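Local coordinates for centrosomal protein of 104 kDa (Homo sapiens, PDB 5LPI) that is required for ciliogenesis and for the structural integrity of the ciliary tip, the chain here being its array of zinc fingers, at residues N11-C16 with D29-K34; H35-T40 with T129-K134; T40-C45 with T55-T60; V49-L54 with C104-E109. All coordinates share one frame; numbering follows the deposited sequence.

Contact 1: residues N11-C16 with D29-K34. With ZN (zinc ion), chain G.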
loop_
_atom_site.group_PDB
_atom_site.type_symbol
_atom_site.label_atom_id
_atom_site.label_comp_id
_atom_site.label_asym_id
_atom_site.label_seq_id
_atom_site.Cartn_x
_atom_site.Cartn_y
_atom_site.Cartn_z
ATOM N N ASN A 11 16.301 -8.271 12.773
ATOM C CA ASN A 11 16.936 -7.163 12.053
ATOM C C ASN A 11 16.421 -7.047 10.619
ATOM O O ASN A 11 17.123 -6.551 9.734
ATOM C CB ASN A 11 18.463 -7.290 12.066
ATOM C CG ASN A 11 19.037 -7.223 13.465
ATOM O OD1 ASN A 11 18.525 -6.505 14.325
ATOM N ND2 ASN A 11 20.105 -7.976 13.705
ATOM N N LEU A 12 15.181 -7.478 10.384
ATOM C CA LEU A 12 14.616 -7.511 9.042
ATOM C C LEU A 12 13.283 -6.774 9.004
ATOM O O LEU A 12 12.405 -7.027 9.833
ATOM C CB LEU A 12 14.419 -8.953 8.569
ATOM C CG LEU A 12 13.508 -9.136 7.354
ATOM C CD1 LEU A 12 14.259 -8.859 6.057
ATOM C CD2 LEU A 12 12.902 -10.546 7.361
ATOM N N CYS A 13 13.120 -5.893 8.023
ATOM C CA CYS A 13 11.800 -5.351 7.702
ATOM C C CYS A 13 11.099 -6.329 6.760
ATOM O O CYS A 13 11.478 -6.449 5.595
ATOM C CB CYS A 13 11.905 -3.985 7.038
ATOM S SG CYS A 13 10.288 -3.309 6.533
ATOM N N ILE A 14 10.055 -7.000 7.252
ATOM C CA ILE A 14 9.338 -7.954 6.414
ATOM C C ILE A 14 8.577 -7.300 5.270
ATOM O O ILE A 14 8.136 -8.007 4.356
ATOM C CB ILE A 14 8.358 -8.791 7.255
ATOM C CG1 ILE A 14 7.275 -7.899 7.850
ATOM C CG2 ILE A 14 9.099 -9.526 8.369
ATOM C CD1 ILE A 14 6.167 -8.674 8.487
ATOM N N PHE A 15 8.416 -5.977 5.278
ATOM C CA PHE A 15 7.666 -5.323 4.210
ATOM C C PHE A 15 8.534 -5.006 3.006
ATOM O O PHE A 15 8.176 -5.350 1.878
ATOM C CB PHE A 15 6.999 -4.055 4.739
ATOM C CG PHE A 15 6.128 -4.324 5.904
ATOM C CD1 PHE A 15 4.949 -5.023 5.734
ATOM C CD2 PHE A 15 6.513 -3.949 7.179
ATOM C CE1 PHE A 15 4.143 -5.312 6.810
ATOM C CE2 PHE A 15 5.710 -4.230 8.265
ATOM C CZ PHE A 15 4.523 -4.915 8.084
ATOM N N CYS A 16 9.671 -4.350 3.219
ATOM C CA CYS A 16 10.544 -4.041 2.100
ATOM C C CYS A 16 11.730 -4.991 1.986
ATOM O O CYS A 16 12.463 -4.926 0.988
ATOM C CB CYS A 16 11.049 -2.598 2.193
ATOM S SG CYS A 16 12.250 -2.306 3.493
ATOM N N ASP A 29 10.225 0.283 14.336
ATOM C CA ASP A 29 9.064 1.156 14.490
ATOM C C ASP A 29 9.309 2.506 13.833
ATOM O O ASP A 29 8.408 3.073 13.201
ATOM C CB ASP A 29 8.724 1.330 15.967
ATOM C CG ASP A 29 7.913 0.175 16.518
ATOM O OD1 ASP A 29 6.880 -0.191 15.909
ATOM O OD2 ASP A 29 8.314 -0.369 17.566
ATOM N N LEU A 30 10.527 3.025 13.957
ATOM C CA LEU A 30 10.856 4.288 13.309
ATOM C C LEU A 30 10.944 4.109 11.800
ATOM O O LEU A 30 10.511 4.982 11.034
ATOM C CB LEU A 30 12.165 4.828 13.880
ATOM C CG LEU A 30 12.678 6.181 13.394
ATOM C CD1 LEU A 30 11.606 7.272 13.537
ATOM C CD2 LEU A 30 13.902 6.537 14.205
ATOM N N HIS A 31 11.514 2.981 11.364
ATOM C CA HIS A 31 11.516 2.609 9.955
ATOM C C HIS A 31 10.114 2.659 9.349
ATOM O O HIS A 31 9.905 3.286 8.305
ATOM C CB HIS A 31 12.128 1.203 9.804
ATOM C CG HIS A 31 12.170 0.717 8.390
ATOM N ND1 HIS A 31 12.982 1.287 7.434
ATOM C CD2 HIS A 31 11.503 -0.286 7.770
ATOM C CE1 HIS A 31 12.818 0.656 6.286
ATOM N NE2 HIS A 31 11.924 -0.297 6.464
ATOM N N TYR A 32 9.140 1.996 9.984
ATOM C CA TYR A 32 7.787 1.981 9.431
ATOM C C TYR A 32 7.182 3.378 9.432
ATOM O O TYR A 32 6.456 3.754 8.505
ATOM C CB TYR A 32 6.869 1.055 10.224
ATOM C CG TYR A 32 7.366 -0.357 10.516
ATOM C CD1 TYR A 32 8.072 -1.096 9.571
ATOM C CD2 TYR A 32 7.095 -0.953 11.747
ATOM C CE1 TYR A 32 8.514 -2.401 9.866
ATOM C CE2 TYR A 32 7.525 -2.248 12.044
ATOM C CZ TYR A 32 8.236 -2.965 11.096
ATOM O OH TYR A 32 8.664 -4.245 11.398
ATOM N N TRP A 33 7.435 4.144 10.494
ATOM C CA TRP A 33 6.773 5.431 10.664
ATOM C C TRP A 33 7.242 6.441 9.623
ATOM O O TRP A 33 6.445 7.276 9.175
ATOM C CB TRP A 33 7.029 5.951 12.086
ATOM C CG TRP A 33 6.398 7.270 12.406
ATOM C CD1 TRP A 33 7.046 8.417 12.775
ATOM C CD2 TRP A 33 4.993 7.583 12.421
ATOM N NE1 TRP A 33 6.133 9.414 13.011
ATOM C CE2 TRP A 33 4.870 8.933 12.807
ATOM C CE3 TRP A 33 3.831 6.848 12.166
ATOM C CZ2 TRP A 33 3.636 9.571 12.915
ATOM C CZ3 TRP A 33 2.605 7.477 12.282
ATOM C CH2 TRP A 33 2.517 8.827 12.657
ATOM N N LYS A 34 8.500 6.367 9.207
ATOM C CA LYS A 34 9.089 7.405 8.363
ATOM C C LYS A 34 9.677 6.936 7.038
ATOM O O LYS A 34 9.628 7.699 6.070
ATOM C CB LYS A 34 10.201 8.142 9.124
ATOM C CG LYS A 34 9.654 9.021 10.259
ATOM C CD LYS A 34 10.755 9.829 10.905
ATOM C CE LYS A 34 10.124 10.781 11.953
ATOM N NZ LYS A 34 11.087 11.769 12.498
HETATM ZN ZN ZN G . 10.812 -1.583 5.180
HETATM O O HOH W 1 9.628 -6.382 10.140
#
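Three ligands of one zinc ion meet here: Cys-13 and Cys-16 from the loop, and His-31 from helix 27-35. The zinc ion is bound by His-31 NE2 at 2.1 Å, with Cys-13 SG and Cys-16 SG as sulfur ligands; Cys-36 completes the CCHC site. Both sulfurs lie near the plane of the imidazole, at its edge, Cys-13 SG being 3.4 Å from His-31 NE2. Cys-13 SG also accepts an almost straight bond from Cys-16 N (3.5 Å, 173°) and a weak one from Phe-15 N, the pattern of a zinc knuckle.

The aromatic interaction is an offset edge-to-face pair. Phe-15 turns its CD2-CE2 edge toward the face of the Tyr-32 ring, with the planes at 82° and Phe-15 CD2 3.7 Å from Tyr-32 CE1. Tyr-32 CG stands anti to the carbonyl carbon (chi1 -49°), which carries the ring to Phe-15 and to Cys-13 SG, at its edge.

Water supplies the polar link: one molecule hydrogen-bonds Tyr-32 OH at 2.7 Å, donates to Leu-12 O and accepts from Ile-14 N.

The N-H groups turned on Cys-13 SG would probably draw off some negative charge of a zinc-bound thiolate, while the Phe-15 and Tyr-32 rings pack beside the site.

Contact 2: residues H35-T40 with T129-K134. With ZN (zinc ion), chain G.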
loop_
_atom_site.group_PDB
_atom_site.type_symbol
_atom_site.label_atom_id
_atom_site.label_comp_id
_atom_site.label_asym_id
_atom_site.label_seq_id
_atom_site.Cartn_x
_atom_site.Cartn_y
_atom_site.Cartn_z
ATOM N N HIS A 35 10.226 5.731 6.955
ATOM C CA HIS A 35 11.170 5.442 5.875
ATOM C C HIS A 35 10.765 4.324 4.930
ATOM O O HIS A 35 11.075 4.414 3.746
ATOM C CB HIS A 35 12.539 5.109 6.470
ATOM C CG HIS A 35 13.093 6.208 7.309
ATOM N ND1 HIS A 35 13.392 7.450 6.795
ATOM C CD2 HIS A 35 13.381 6.266 8.631
ATOM C CE1 HIS A 35 13.850 8.227 7.763
ATOM N NE2 HIS A 35 13.855 7.533 8.887
ATOM N N CYS A 36 10.115 3.260 5.407
ATOM C CA CYS A 36 9.869 2.094 4.556
ATOM C C CYS A 36 9.085 2.467 3.302
ATOM O O CYS A 36 7.980 3.008 3.388
ATOM C CB CYS A 36 9.116 1.015 5.332
ATOM S SG CYS A 36 8.873 -0.535 4.384
ATOM N N LEU A 37 9.643 2.141 2.124
ATOM C CA LEU A 37 9.000 2.513 0.864
ATOM C C LEU A 37 7.711 1.739 0.604
ATOM O O LEU A 37 6.909 2.163 -0.233
ATOM C CB LEU A 37 9.970 2.300 -0.309
ATOM C CG LEU A 37 11.231 3.168 -0.288
ATOM C CD1 LEU A 37 12.144 2.836 -1.447
ATOM C CD2 LEU A 37 10.870 4.643 -0.298
ATOM N N MET A 38 7.490 0.622 1.284
ATOM C CA MET A 38 6.298 -0.183 1.054
ATOM C C MET A 38 5.114 0.254 1.903
ATOM O O MET A 38 3.993 -0.246 1.707
ATOM C CB MET A 38 6.605 -1.654 1.322
ATOM C CG MET A 38 7.739 -2.206 0.464
ATOM S SD MET A 38 7.312 -2.237 -1.298
ATOM C CE MET A 38 5.868 -3.299 -1.224
ATOM N N LEU A 39 5.329 1.176 2.827
ATOM C CA LEU A 39 4.299 1.604 3.753
ATOM C C LEU A 39 3.998 3.081 3.545
ATOM O O LEU A 39 4.781 3.828 2.945
ATOM C CB LEU A 39 4.738 1.363 5.209
ATOM C CG LEU A 39 5.320 -0.010 5.525
ATOM C CD1 LEU A 39 5.813 -0.046 6.984
ATOM C CD2 LEU A 39 4.308 -1.132 5.268
ATOM N N THR A 40 2.842 3.487 4.060
ATOM C CA THR A 40 2.431 4.878 4.045
ATOM C C THR A 40 1.712 5.171 5.355
ATOM O O THR A 40 1.206 4.264 6.018
ATOM C CB THR A 40 1.535 5.173 2.826
ATOM O OG1 THR A 40 1.312 6.572 2.742
ATOM C CG2 THR A 40 0.181 4.481 2.953
ATOM N N THR A 129 5.404 6.889 -9.406
ATOM C CA THR A 129 5.670 8.317 -9.335
ATOM C C THR A 129 4.944 8.998 -8.186
ATOM O O THR A 129 5.145 10.196 -7.970
ATOM C CB THR A 129 5.249 8.993 -10.636
ATOM O OG1 THR A 129 3.820 8.994 -10.695
ATOM C CG2 THR A 129 5.787 8.225 -11.828
ATOM N N MET A 130 4.089 8.283 -7.463
ATOM C CA MET A 130 3.256 8.899 -6.441
ATOM C C MET A 130 3.610 8.409 -5.040
ATOM O O MET A 130 2.850 8.653 -4.103
ATOM C CB MET A 130 1.773 8.644 -6.742
ATOM C CG MET A 130 1.258 9.329 -8.006
ATOM S SD MET A 130 1.460 11.125 -7.913
ATOM C CE MET A 130 0.305 11.534 -6.608
ATOM N N ASN A 131 4.745 7.733 -4.873
ATOM C CA ASN A 131 5.183 7.242 -3.566
ATOM C C ASN A 131 6.014 8.330 -2.898
ATOM O O ASN A 131 7.192 8.517 -3.224
ATOM C CB ASN A 131 5.973 5.949 -3.725
ATOM C CG ASN A 131 6.321 5.308 -2.401
ATOM O OD1 ASN A 131 6.002 5.841 -1.333
ATOM N ND2 ASN A 131 6.972 4.145 -2.462
ATOM N N LEU A 132 5.411 9.026 -1.926
ATOM C CA LEU A 132 6.035 10.208 -1.341
ATOM C C LEU A 132 7.240 9.891 -0.468
ATOM O O LEU A 132 7.985 10.815 -0.122
ATOM C CB LEU A 132 5.007 10.999 -0.528
ATOM C CG LEU A 132 3.723 11.326 -1.301
ATOM C CD1 LEU A 132 2.739 12.119 -0.446
ATOM C CD2 LEU A 132 4.053 12.062 -2.598
ATOM N N ARG A 133 7.449 8.635 -0.084
ATOM C CA ARG A 133 8.684 8.304 0.611
ATOM C C ARG A 133 9.827 8.021 -0.344
ATOM O O ARG A 133 10.955 7.824 0.114
ATOM C CB ARG A 133 8.495 7.094 1.526
ATOM C CG ARG A 133 7.563 7.364 2.694
ATOM C CD ARG A 133 7.365 6.132 3.520
ATOM N NE ARG A 133 6.488 6.390 4.657
ATOM C CZ ARG A 133 6.325 5.538 5.654
ATOM N NH1 ARG A 133 6.989 4.389 5.634
ATOM N NH2 ARG A 133 5.522 5.849 6.670
ATOM N N LYS A 134 9.561 7.967 -1.644
ATOM C CA LYS A 134 10.598 7.664 -2.617
ATOM C C LYS A 134 11.256 8.953 -3.087
ATOM O O LYS A 134 12.417 9.202 -2.771
ATOM C CB LYS A 134 10.024 6.877 -3.804
ATOM C CG LYS A 134 11.075 6.079 -4.563
ATOM C CD LYS A 134 10.479 4.937 -5.391
ATOM C CE LYS A 134 9.799 5.434 -6.660
ATOM N NZ LYS A 134 9.407 4.298 -7.558
HETATM ZN ZN ZN G . 10.812 -1.583 5.180
HETATM O O HOH W 2 5.039 5.784 1.236
#
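Two type I turns, Cys-36 to Leu-39 and Asn-131 to Lys-134, bring their backbones closest at Leu-37 and Arg-133, whose CA atoms lie 5.8 Å apart. Arg-133 carries most of the contact. Its chain is extended from CG to NE and delivers the guanidinium to the first turn, where NH1 donates to Cys-36 O at 2.8 Å, the N-H...O angle being 146°. This carbonyl also closes its own turn by accepting from Leu-39 N, and so is held by two donors. Leu-39 O stands 3.2 Å off the guanidinium plane, nearer its border than its centre, while His-35 N lies over the opposite face. Arg-133 NH2 bonds Tyr-32 O of helix 27-35.

Asn-131 makes the second bond across the contact: ND2 reaches Leu-37 O at 3.0 Å, in the carbonyl plane and on a lone pair. With CG anti to the backbone N (chi1 -174°), the amide extends toward the first turn, and a water joins its OD1 to Leu-39 O, 2.6 Å from the latter. Leu-37 CD2 lies against Arg-133 CB at 3.9 Å, and also close to the carbonyl oxygen of Arg-133. With a leucine in place of Arg-133, Cys-36 O would probably keep only the donor of its own turn and Tyr-32 O would lose its guanidinium partner.

The C-terminal tail thus lies against the link between helix 27-35 and strand 39-41. Asn-131 ND2 also donates to Leu-122 O of helix 115-123, and Leu-37 packs on Met-123 of the same helix.

Contact 3: residues T40-C45 with T55-T60. With ZN (zinc ion), chain F.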
loop_
_atom_site.group_PDB
_atom_site.type_symbol
_atom_site.label_atom_id
_atom_site.label_comp_id
_atom_site.label_asym_id
_atom_site.label_seq_id
_atom_site.Cartn_x
_atom_site.Cartn_y
_atom_site.Cartn_z
ATOM N N THR A 40 2.842 3.487 4.060
ATOM C CA THR A 40 2.431 4.878 4.045
ATOM C C THR A 40 1.712 5.171 5.355
ATOM O O THR A 40 1.206 4.264 6.018
ATOM C CB THR A 40 1.535 5.173 2.826
ATOM O OG1 THR A 40 1.312 6.572 2.742
ATOM C CG2 THR A 40 0.181 4.481 2.953
ATOM N N ARG A 41 1.687 6.440 5.746
ATOM C CA ARG A 41 0.831 6.868 6.845
ATOM C C ARG A 41 -0.541 7.213 6.297
ATOM O O ARG A 41 -0.657 8.088 5.439
ATOM C CB ARG A 41 1.384 8.104 7.552
ATOM C CG ARG A 41 2.407 7.865 8.595
ATOM C CD ARG A 41 2.848 9.216 9.169
ATOM N NE ARG A 41 4.284 9.223 9.367
ATOM C CZ ARG A 41 5.008 10.311 9.567
ATOM N NH1 ARG A 41 4.426 11.505 9.602
ATOM N NH2 ARG A 41 6.309 10.192 9.726
ATOM N N CYS A 42 -1.584 6.593 6.835
ATOM C CA CYS A 42 -2.932 6.987 6.425
ATOM C C CYS A 42 -3.210 8.422 6.855
ATOM O O CYS A 42 -3.138 8.741 8.048
ATOM C CB CYS A 42 -3.973 6.048 7.026
ATOM S SG CYS A 42 -5.634 6.521 6.543
ATOM N N ASP A 43 -3.532 9.297 5.900
ATOM C CA ASP A 43 -3.771 10.689 6.283
ATOM C C ASP A 43 -5.044 10.837 7.118
ATOM O O ASP A 43 -5.179 11.812 7.862
ATOM C CB ASP A 43 -3.852 11.581 5.040
ATOM C CG ASP A 43 -3.743 13.075 5.368
ATOM O OD1 ASP A 43 -3.201 13.438 6.439
ATOM O OD2 ASP A 43 -4.199 13.894 4.538
ATOM N N HIS A 44 -5.955 9.867 7.047
ATOM C CA HIS A 44 -7.245 10.009 7.706
ATOM C C HIS A 44 -7.205 9.580 9.171
ATOM O O HIS A 44 -7.813 10.241 10.016
ATOM C CB HIS A 44 -8.283 9.226 6.902
ATOM C CG HIS A 44 -8.257 9.572 5.445
ATOM N ND1 HIS A 44 -8.732 10.772 4.965
ATOM C CD2 HIS A 44 -7.712 8.930 4.383
ATOM C CE1 HIS A 44 -8.540 10.826 3.657
ATOM N NE2 HIS A 44 -7.908 9.728 3.283
ATOM N N CYS A 45 -6.455 8.517 9.496
ATOM C CA CYS A 45 -6.388 7.996 10.849
ATOM C C CYS A 45 -5.001 8.077 11.466
ATOM O O CYS A 45 -4.858 7.802 12.667
ATOM C CB CYS A 45 -6.864 6.534 10.873
ATOM S SG CYS A 45 -5.679 5.379 10.170
ATOM N N THR A 55 -6.311 0.353 0.091
ATOM C CA THR A 55 -7.737 0.400 -0.212
ATOM C C THR A 55 -8.532 -0.440 0.785
ATOM O O THR A 55 -9.537 0.023 1.344
ATOM C CB THR A 55 -7.982 -0.061 -1.649
ATOM O OG1 THR A 55 -7.294 0.831 -2.538
ATOM C CG2 THR A 55 -9.479 -0.045 -1.971
ATOM N N GLU A 56 -8.074 -1.667 1.044
ATOM C CA GLU A 56 -8.752 -2.517 2.016
ATOM C C GLU A 56 -8.756 -1.879 3.402
ATOM O O GLU A 56 -9.745 -1.989 4.138
ATOM C CB GLU A 56 -8.095 -3.893 2.063
ATOM C CG GLU A 56 -8.697 -4.808 3.123
ATOM C CD GLU A 56 -8.133 -6.216 3.086
ATOM O OE1 GLU A 56 -8.093 -6.813 1.990
ATOM O OE2 GLU A 56 -7.729 -6.726 4.151
ATOM N N HIS A 57 -7.664 -1.194 3.766
ATOM C CA HIS A 57 -7.624 -0.452 5.030
ATOM C C HIS A 57 -8.710 0.609 5.075
ATOM O O HIS A 57 -9.502 0.676 6.023
ATOM C CB HIS A 57 -6.250 0.211 5.224
ATOM C CG HIS A 57 -6.243 1.269 6.297
ATOM N ND1 HIS A 57 -6.102 0.973 7.638
ATOM C CD2 HIS A 57 -6.397 2.614 6.225
ATOM C CE1 HIS A 57 -6.153 2.091 8.342
ATOM N NE2 HIS A 57 -6.330 3.103 7.510
ATOM N N LEU A 58 -8.751 1.463 4.050
ATOM C CA LEU A 58 -9.691 2.575 4.038
ATOM C C LEU A 58 -11.133 2.088 4.097
ATOM O O LEU A 58 -11.986 2.735 4.710
ATOM C CB LEU A 58 -9.467 3.437 2.790
ATOM C CG LEU A 58 -8.133 4.196 2.726
ATOM C CD1 LEU A 58 -7.935 4.751 1.306
ATOM C CD2 LEU A 58 -8.071 5.331 3.782
ATOM N N LEU A 59 -11.423 0.949 3.471
ATOM C CA LEU A 59 -12.808 0.496 3.383
ATOM C C LEU A 59 -13.255 -0.333 4.580
ATOM O O LEU A 59 -14.443 -0.310 4.925
ATOM C CB LEU A 59 -13.010 -0.319 2.102
ATOM C CG LEU A 59 -12.861 0.449 0.788
ATOM C CD1 LEU A 59 -12.907 -0.501 -0.398
ATOM C CD2 LEU A 59 -13.951 1.501 0.676
ATOM N N THR A 60 -12.352 -1.093 5.215
ATOM C CA THR A 60 -12.770 -2.044 6.234
ATOM C C THR A 60 -12.071 -1.896 7.585
ATOM O O THR A 60 -12.444 -2.600 8.527
ATOM C CB THR A 60 -12.573 -3.489 5.734
ATOM O OG1 THR A 60 -11.178 -3.806 5.718
ATOM C CG2 THR A 60 -13.128 -3.658 4.331
HETATM ZN ZN ZN F . -6.703 5.074 8.022
#
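Cys-42 SG, beside the imidazole of His-57, is gripped by a zinc ion at 2.3 Å and by two backbone N-H groups, His-44 N at 3.4 Å and Cys-45 N at 3.7 Å. Both hydrogen bonds are weak, their N-H...S angles being 147° and 154°, but together they wrap the short Cys-42 to Cys-45 turn round the sulfur. Across the metal, His-57 NE2 binds at 2.1 Å, and Cys-45 SG supplies a third ligand at 2.4 Å. The two sulfurs lie near the imidazole plane, at its edge, each 3.6 Å from His-57 NE2.

With Cys-62, which follows the helix, these ligands make a CCHC site. The order is that of a zinc finger: a knuckle holding the CxxC pair follows strand 39-41, strand 48-50 returns antiparallel to it, and helix 54-60 carries the histidine. In this array the site is one of four.

Beside the metal site the contact is made by van der Waals touches. Leu-58 CD2 lies 3.7 Å from His-44 CD2 and 3.9 Å from Cys-42 SG, so one methyl group meets both the His-44 ring and the sulfur. The side chains of His-44 and Leu-58 cross at about a right angle. Leu-58 is able to serve both because its CG stands anti to the carbonyl carbon (chi1 -67°), which carries the branch from the helix toward the knuckle. Beyond this pair the next finger begins: Phe-68 meets His-44 edge-to-face and also packs on Leu-58.

Contact 4: residues V49-L54 with C104-E109. With ZN (zinc ion), chain H.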
loop_
_atom_site.group_PDB
_atom_site.type_symbol
_atom_site.label_atom_id
_atom_site.label_comp_id
_atom_site.label_asym_id
_atom_site.label_seq_id
_atom_site.Cartn_x
_atom_site.Cartn_y
_atom_site.Cartn_z
ATOM N N VAL A 49 0.147 1.999 7.249
ATOM C CA VAL A 49 -0.483 0.878 6.561
ATOM C C VAL A 49 0.371 0.473 5.361
ATOM O O VAL A 49 1.114 1.283 4.794
ATOM C CB VAL A 49 -1.930 1.199 6.098
ATOM C CG1 VAL A 49 -2.786 1.691 7.259
ATOM C CG2 VAL A 49 -1.917 2.207 4.992
ATOM N N GLU A 50 0.271 -0.798 4.988
ATOM C CA GLU A 50 0.890 -1.261 3.755
ATOM C C GLU A 50 0.207 -0.592 2.571
ATOM O O GLU A 50 -1.026 -0.548 2.502
ATOM C CB GLU A 50 0.773 -2.778 3.640
ATOM C CG GLU A 50 1.628 -3.546 4.631
ATOM C CD GLU A 50 1.459 -5.056 4.496
ATOM O OE1 GLU A 50 0.981 -5.695 5.454
ATOM O OE2 GLU A 50 1.808 -5.600 3.436
ATOM N N ILE A 51 1.000 -0.067 1.639
ATOM C CA ILE A 51 0.416 0.519 0.436
ATOM C C ILE A 51 -0.403 -0.523 -0.316
ATOM O O ILE A 51 -1.496 -0.231 -0.814
ATOM C CB ILE A 51 1.516 1.136 -0.447
ATOM C CG1 ILE A 51 2.160 2.322 0.285
ATOM C CG2 ILE A 51 0.943 1.596 -1.801
ATOM C CD1 ILE A 51 3.434 2.808 -0.355
ATOM N N SER A 52 0.083 -1.766 -0.368
ATOM C CA SER A 52 -0.645 -2.800 -1.096
ATOM C C SER A 52 -1.941 -3.197 -0.404
ATOM O O SER A 52 -2.744 -3.925 -0.999
ATOM C CB SER A 52 0.246 -4.033 -1.303
ATOM O OG SER A 52 0.591 -4.644 -0.071
ATOM N N SER A 53 -2.175 -2.700 0.811
ATOM C CA SER A 53 -3.381 -2.968 1.585
ATOM C C SER A 53 -4.190 -1.705 1.843
ATOM O O SER A 53 -5.127 -1.731 2.660
ATOM C CB SER A 53 -3.010 -3.626 2.919
ATOM O OG SER A 53 -2.502 -4.935 2.720
ATOM N N LEU A 54 -3.850 -0.596 1.178
ATOM C CA LEU A 54 -4.400 0.699 1.580
ATOM C C LEU A 54 -5.888 0.793 1.276
ATOM O O LEU A 54 -6.667 1.271 2.108
ATOM C CB LEU A 54 -3.639 1.839 0.895
ATOM C CG LEU A 54 -4.170 3.250 1.114
ATOM C CD1 LEU A 54 -4.157 3.665 2.589
ATOM C CD2 LEU A 54 -3.399 4.263 0.272
ATOM N N CYS A 104 -2.137 -0.242 -7.932
ATOM C CA CYS A 104 -1.526 0.751 -7.053
ATOM C C CYS A 104 -2.561 1.790 -6.666
ATOM O O CYS A 104 -3.118 2.452 -7.550
ATOM C CB CYS A 104 -0.345 1.457 -7.707
ATOM S SG CYS A 104 0.467 2.579 -6.533
ATOM N N PRO A 105 -2.856 1.965 -5.378
ATOM C CA PRO A 105 -3.805 3.005 -4.976
ATOM C C PRO A 105 -3.216 4.409 -5.008
ATOM O O PRO A 105 -3.967 5.382 -4.843
ATOM C CB PRO A 105 -4.161 2.599 -3.545
ATOM C CG PRO A 105 -2.831 2.068 -3.007
ATOM C CD PRO A 105 -2.243 1.293 -4.212
ATOM N N LEU A 106 -1.903 4.551 -5.204
ATOM C CA LEU A 106 -1.287 5.876 -5.227
ATOM C C LEU A 106 -1.272 6.475 -6.630
ATOM O O LEU A 106 -1.575 7.658 -6.808
ATOM C CB LEU A 106 0.139 5.809 -4.677
ATOM C CG LEU A 106 0.296 5.191 -3.282
ATOM C CD1 LEU A 106 1.764 5.228 -2.858
ATOM C CD2 LEU A 106 -0.603 5.917 -2.249
ATOM N N CYS A 107 -0.916 5.682 -7.641
ATOM C CA CYS A 107 -0.878 6.173 -9.012
ATOM C C CYS A 107 -1.957 5.557 -9.892
ATOM O O CYS A 107 -2.060 5.925 -11.069
ATOM C CB CYS A 107 0.513 5.933 -9.630
ATOM S SG CYS A 107 0.880 4.193 -10.024
ATOM N N HIS A 108 -2.740 4.604 -9.371
ATOM C CA HIS A 108 -3.890 4.022 -10.069
ATOM C C HIS A 108 -3.511 3.129 -11.246
ATOM O O HIS A 108 -4.340 2.897 -12.127
ATOM C CB HIS A 108 -4.855 5.110 -10.551
ATOM C CG HIS A 108 -5.095 6.172 -9.532
ATOM N ND1 HIS A 108 -5.813 5.941 -8.376
ATOM C CD2 HIS A 108 -4.670 7.455 -9.467
ATOM C CE1 HIS A 108 -5.848 7.050 -7.658
ATOM N NE2 HIS A 108 -5.153 7.979 -8.290
ATOM N N GLU A 109 -2.295 2.589 -11.282
ATOM C CA GLU A 109 -1.904 1.692 -12.360
ATOM C C GLU A 109 -2.198 0.243 -11.990
ATOM O O GLU A 109 -2.074 -0.157 -10.822
ATOM C CB GLU A 109 -0.419 1.869 -12.695
ATOM C CG GLU A 109 -0.106 3.274 -13.198
ATOM C CD GLU A 109 1.371 3.501 -13.482
ATOM O OE1 GLU A 109 2.184 2.556 -13.297
ATOM O OE2 GLU A 109 1.708 4.627 -13.902
HETATM ZN ZN ZN H . 2.034 3.458 -8.018
#
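The pyrrolidine ring of Pro-105 is the one ring that takes part across this contact, and it presents its CG corner to Ile-51 and Leu-54. That corner lies 3.4 Å from Ile-51 O and 4.0 Å from Leu-54 CD2, while Trp-118 of helix 115-123 also touches the ring. The proline sits in a zinc knuckle of the fourth CCHC finger: Cys-104 SG and Cys-107 SG bind the metal, which His-121 and Cys-128 complete, and Cys-104 SG accepts a bond from Cys-107 N (3.6 Å, 164°) and a weak one from Leu-106 N.

Facing the knuckle is the short 3-10 turn that leads from strand 48-50 into helix 54-60. The join is made by aliphatic groups. Ile-51 and Leu-106 cross at about a right angle, and Leu-106 also meets Leu-54, their CD2 atoms 4.1 Å apart. A glycine in place of Pro-105 has no ring to set against Ile-51 and Leu-54, and would probably leave a gap at the knuckle and the turn freer to move.

With its CG anti to the carbonyl carbon (chi1 -54°), Leu-106 directs its branched end at the isoleucine, and its CD1 meets Ile-51 CD1 at 3.9 Å.

Contacts 1 and 3 are built alike: each joins a CxxC knuckle to a helix through zinc. Contact 1 is buried and adds an aromatic pair; contacts 2, 3 and 4 are partly buried, and in contact 3 a leucine methyl takes that pair's place. Contacts 2 and 4 bring together parts far apart in sequence: contact 2 sets the C-terminal tail, and contact 4 the last CxxC knuckle, on earlier parts of the array. Contact 2 is polar, with an arginine and an amide bonding to carbonyls, while contact 4, near the centre of the chain, is aliphatic. Strands 39-41 and 48-50 tie them together, Thr-40 bonding Val-49, and Arg-133 bridges contact 2 to the helix of contact 1.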